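Local atomic coordinates of carbohydrate esterase family 2 (CE2) (Chaetomium olivicolor, PDB entry 4XVH), a protein that probably removes acetyl groups from xylan and related plant polysaccharides, as a family 2 carbohydrate esterase pairing a jelly-roll domain with a GDSL-type hydrolase domain. Residues 38-48 with 56-67. Residues are numbered along the deposited sequence; the frame is centred on the assembly and turned at random.
Sequences VSGTNSVDLVI and ISDFAGTGISTP
Val38, near the end of strand 31-40, turns its side chain toward Phe59 and meets the ring obliquely and loosely, CG2 lying 4.4 Å from CD2. The chain then reverses through Ser39 to Asn42, whose amide bridges the bend: ND2 donates to Ser39 O, approaching from above the carbonyl plane, while OD1 is taken by Arg81. With the amide thus held, Asn42 offers its CB to the ring, 3.7 Å from Phe59 CE2. A water accepts from Asn42 N and also bonds to Ser57 O, linking the two backbones just before direct pairing begins at Val44. Ser43 lies alongside Ser57, its CA making a CA-H...O contact with Ile56 O; its hydroxyl is bonded to Ala135 O.

Val44 and Ile56 form an antiparallel hydrogen-bonded pair. Val44 N reaches Ile56 O at 2.8 Å, and the return bond from Ile56 N to Val44 O is nearly straight at 175°. Val44 CG2, set between backbone N and carbonyl carbon, touches Ile56 CB at 3.8 Å and meets the Phe59 ring at its edge, in plane, 3.9 Å from CE1. Ile64 CG1 is another neighbour at that edge, and Ile90 of strand 88-97 packs on both Val44 and Phe59.

With CG anti to the backbone N (chi1 180°), the Leu46 side chain runs past that of Ile64 in the opposite sense, CD2 4.0 Å from its CG2, while CB receives Ile56 CD1. Ile48 ends the row: its side chain and the Pro67 ring reach toward each other, CG1 lying 3.6 Å from Pro67 CD, and its CD1 touches Thr66 CG2. Strands 44-48 and 63-65 belong to different sheets, their axes 9.9 Å apart at 33°, and the apolar layer between them is typical of the jelly-roll beta sandwich of the N-terminal domain.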
loop_
_atom_site.group_PDB
_atom_site.type_symbol
_atom_site.label_atom_id
_atom_site.label_comp_id
_atom_site.label_asym_id
_atom_site.label_seq_id
_atom_site.Cartn_x
_atom_site.Cartn_y
_atom_site.Cartn_z
ATOM N N VAL A 38 -3.214 14.226 -15.659
ATOM C CA VAL A 38 -3.625 12.937 -15.141
ATOM C C VAL A 38 -3.456 11.922 -16.267
ATOM O O VAL A 38 -3.646 12.252 -17.441
ATOM C CB VAL A 38 -5.064 12.984 -14.563
ATOM C CG1 VAL A 38 -6.019 13.610 -15.529
ATOM C CG2 VAL A 38 -5.522 11.625 -14.197
ATOM N N SER A 39 -2.992 10.719 -15.929
ATOM C CA SER A 39 -2.909 9.669 -16.935
ATOM C C SER A 39 -3.636 8.420 -16.460
ATOM O O SER A 39 -3.691 8.152 -15.253
ATOM C CB SER A 39 -1.457 9.345 -17.289
ATOM O OG SER A 39 -0.688 9.089 -16.144
ATOM N N GLY A 40 -4.204 7.696 -17.425
ATOM C CA GLY A 40 -4.927 6.465 -17.173
ATOM C C GLY A 40 -6.103 6.686 -16.253
ATOM O O GLY A 40 -6.770 7.726 -16.325
ATOM N N THR A 41 -6.378 5.724 -15.383
ATOM C CA THR A 41 -7.535 5.882 -14.512
ATOM C C THR A 41 -7.038 5.885 -13.069
ATOM O O THR A 41 -5.979 5.335 -12.765
ATOM C CB THR A 41 -8.620 4.772 -14.727
ATOM O OG1 THR A 41 -8.004 3.486 -14.674
ATOM C CG2 THR A 41 -9.374 4.939 -16.070
ATOM N N ASN A 42 -7.788 6.553 -12.204
ATOM C CA ASN A 42 -7.356 6.820 -10.834
ATOM C C ASN A 42 -8.573 6.943 -9.958
ATOM O O ASN A 42 -9.654 7.246 -10.469
ATOM C CB ASN A 42 -6.556 8.128 -10.741
ATOM C CG ASN A 42 -5.351 8.134 -11.633
ATOM O OD1 ASN A 42 -4.286 7.651 -11.254
ATOM N ND2 ASN A 42 -5.518 8.647 -12.850
ATOM N N SER A 43 -8.415 6.780 -8.646
ATOM C CA SER A 43 -9.471 7.274 -7.756
ATOM C C SER A 43 -8.817 7.697 -6.467
ATOM O O SER A 43 -7.749 7.205 -6.121
ATOM C CB SER A 43 -10.571 6.237 -7.498
ATOM O OG SER A 43 -10.100 5.130 -6.769
ATOM N N VAL A 44 -9.454 8.633 -5.788
ATOM C CA VAL A 44 -8.923 9.195 -4.574
ATOM C C VAL A 44 -10.057 9.314 -3.592
ATOM O O VAL A 44 -11.237 9.413 -4.003
ATOM C CB VAL A 44 -8.301 10.622 -4.797
ATOM C CG1 VAL A 44 -7.150 10.590 -5.806
ATOM C CG2 VAL A 44 -9.400 11.594 -5.254
ATOM N N ASP A 45 -9.697 9.304 -2.313
ATOM C CA ASP A 45 -10.569 9.723 -1.216
ATOM C C ASP A 45 -10.275 11.168 -0.879
ATOM O O ASP A 45 -9.107 11.505 -0.657
ATOM C CB ASP A 45 -10.320 8.889 0.044
ATOM C CG ASP A 45 -11.002 7.548 0.024
ATOM O OD1 ASP A 45 -11.741 7.238 -0.942
ATOM O OD2 ASP A 45 -10.829 6.812 1.024
ATOM N N LEU A 46 -11.297 12.007 -0.771
ATOM C CA LEU A 46 -11.089 13.369 -0.269
ATOM C C LEU A 46 -11.806 13.472 1.071
ATOM O O LEU A 46 -13.037 13.268 1.129
ATOM C CB LEU A 46 -11.618 14.407 -1.279
ATOM C CG LEU A 46 -11.453 15.874 -0.858
ATOM C CD1 LEU A 46 -9.988 16.297 -0.971
ATOM C CD2 LEU A 46 -12.355 16.751 -1.717
ATOM N N VAL A 47 -11.064 13.732 2.149
ATOM C CA VAL A 47 -11.653 13.746 3.483
ATOM C C VAL A 47 -11.626 15.179 4.021
ATOM O O VAL A 47 -10.565 15.790 4.127
ATOM C CB VAL A 47 -10.924 12.791 4.460
ATOM C CG1 VAL A 47 -11.333 13.094 5.895
ATOM C CG2 VAL A 47 -11.237 11.310 4.093
ATOM N N ILE A 48 -12.811 15.710 4.315
ATOM C CA ILE A 48 -12.959 17.090 4.743
ATOM C C ILE A 48 -13.384 17.133 6.207
ATOM O O ILE A 48 -14.376 16.474 6.581
ATOM C CB ILE A 48 -14.020 17.822 3.880
ATOM C CG1 ILE A 48 -13.719 17.629 2.398
ATOM C CG2 ILE A 48 -14.086 19.311 4.227
ATOM C CD1 ILE A 48 -12.353 18.324 1.990
ATOM N N ILE A 56 -13.588 10.063 -5.483
ATOM C CA ILE A 56 -13.514 10.742 -6.753
ATOM C C ILE A 56 -12.708 9.905 -7.733
ATOM O O ILE A 56 -11.613 9.475 -7.392
ATOM C CB ILE A 56 -12.869 12.116 -6.587
ATOM C CG1 ILE A 56 -13.639 12.940 -5.560
ATOM C CG2 ILE A 56 -12.818 12.865 -7.928
ATOM C CD1 ILE A 56 -12.890 14.210 -5.152
ATOM N N SER A 57 -13.250 9.660 -8.926
ATOM C CA SER A 57 -12.524 8.875 -9.923
ATOM C C SER A 57 -12.560 9.541 -11.290
ATOM O O SER A 57 -11.978 9.037 -12.238
ATOM C CB SER A 57 -13.076 7.451 -10.027
ATOM O OG SER A 57 -14.395 7.442 -10.529
ATOM N N ASP A 58 -13.227 10.687 -11.373
ATOM C CA ASP A 58 -13.200 11.494 -12.583
ATOM C C ASP A 58 -12.611 12.852 -12.277
ATOM O O ASP A 58 -13.081 13.566 -11.397
ATOM C CB ASP A 58 -14.592 11.636 -13.176
ATOM C CG ASP A 58 -14.878 10.577 -14.215
ATOM O OD1 ASP A 58 -14.365 9.443 -14.060
ATOM O OD2 ASP A 58 -15.598 10.891 -15.202
ATOM N N PHE A 59 -11.547 13.185 -12.985
ATOM C CA PHE A 59 -10.880 14.458 -12.806
ATOM C C PHE A 59 -10.988 15.205 -14.121
ATOM O O PHE A 59 -10.098 15.111 -14.991
ATOM C CB PHE A 59 -9.433 14.252 -12.393
ATOM C CG PHE A 59 -9.271 13.223 -11.320
ATOM C CD1 PHE A 59 -9.287 13.591 -9.990
ATOM C CD2 PHE A 59 -9.151 11.883 -11.645
ATOM C CE1 PHE A 59 -9.154 12.639 -8.987
ATOM C CE2 PHE A 59 -9.034 10.931 -10.661
ATOM C CZ PHE A 59 -9.033 11.314 -9.329
ATOM N N ALA A 60 -12.104 15.912 -14.275
ATOM C CA ALA A 60 -12.448 16.541 -15.551
ATOM C C ALA A 60 -11.306 17.423 -16.044
ATOM O O ALA A 60 -10.657 17.123 -17.048
ATOM C CB ALA A 60 -13.723 17.349 -15.414
ATOM N N GLY A 61 -11.062 18.502 -15.321
ATOM C CA GLY A 61 -9.949 19.324 -15.694
ATOM C C GLY A 61 -9.131 20.013 -14.653
ATOM O O GLY A 61 -8.010 19.652 -14.389
ATOM N N THR A 62 -9.703 21.046 -14.073
ATOM C CA THR A 62 -8.897 21.993 -13.341
ATOM C C THR A 62 -8.184 21.411 -12.103
ATOM O O THR A 62 -6.972 21.607 -11.913
ATOM C CB THR A 62 -9.752 23.233 -12.960
ATOM O OG1 THR A 62 -10.250 23.903 -14.117
ATOM C CG2 THR A 62 -8.971 24.241 -12.104
ATOM N N GLY A 63 -8.937 20.678 -11.301
ATOM C CA GLY A 63 -8.430 20.225 -10.041
ATOM C C GLY A 63 -9.533 19.678 -9.205
ATOM O O GLY A 63 -10.603 19.524 -9.664
ATOM N N ILE A 64 -9.220 19.394 -7.965
ATOM C CA ILE A 64 -10.134 18.783 -7.022
ATOM C C ILE A 64 -10.511 19.822 -5.985
ATOM O O ILE A 64 -9.665 20.222 -5.189
ATOM C CB ILE A 64 -9.480 17.583 -6.300
ATOM C CG1 ILE A 64 -9.113 16.468 -7.279
ATOM C CG2 ILE A 64 -10.365 17.067 -5.159
ATOM C CD1 ILE A 64 -8.185 15.434 -6.646
ATOM N N SER A 65 -11.759 20.261 -5.970
ATOM C CA SER A 65 -12.173 21.292 -5.013
ATOM C C SER A 65 -12.913 20.718 -3.834
ATOM O O SER A 65 -13.553 19.672 -3.945
ATOM C CB SER A 65 -13.055 22.322 -5.698
ATOM O OG SER A 65 -12.324 22.956 -6.722
ATOM N N THR A 66 -12.808 21.400 -2.700
ATOM C CA THR A 66 -13.585 21.078 -1.517
ATOM C C THR A 66 -15.098 21.148 -1.859
ATOM O O THR A 66 -15.494 21.820 -2.819
ATOM C CB THR A 66 -13.246 22.044 -0.349
ATOM O OG1 THR A 66 -13.369 23.400 -0.793
ATOM C CG2 THR A 66 -11.813 21.826 0.136
ATOM N N PRO A 67 -15.943 20.434 -1.093
ATOM C CA PRO A 67 -17.394 20.408 -1.346
ATOM C C PRO A 67 -18.097 21.759 -1.148
ATOM O O PRO A 67 -17.715 22.545 -0.269
ATOM C CB PRO A 67 -17.904 19.375 -0.319
ATOM C CG PRO A 67 -16.853 19.311 0.718
ATOM C CD PRO A 67 -15.566 19.467 -0.047
HETATM O O HOH W 1 -9.913 8.007 -13.424
#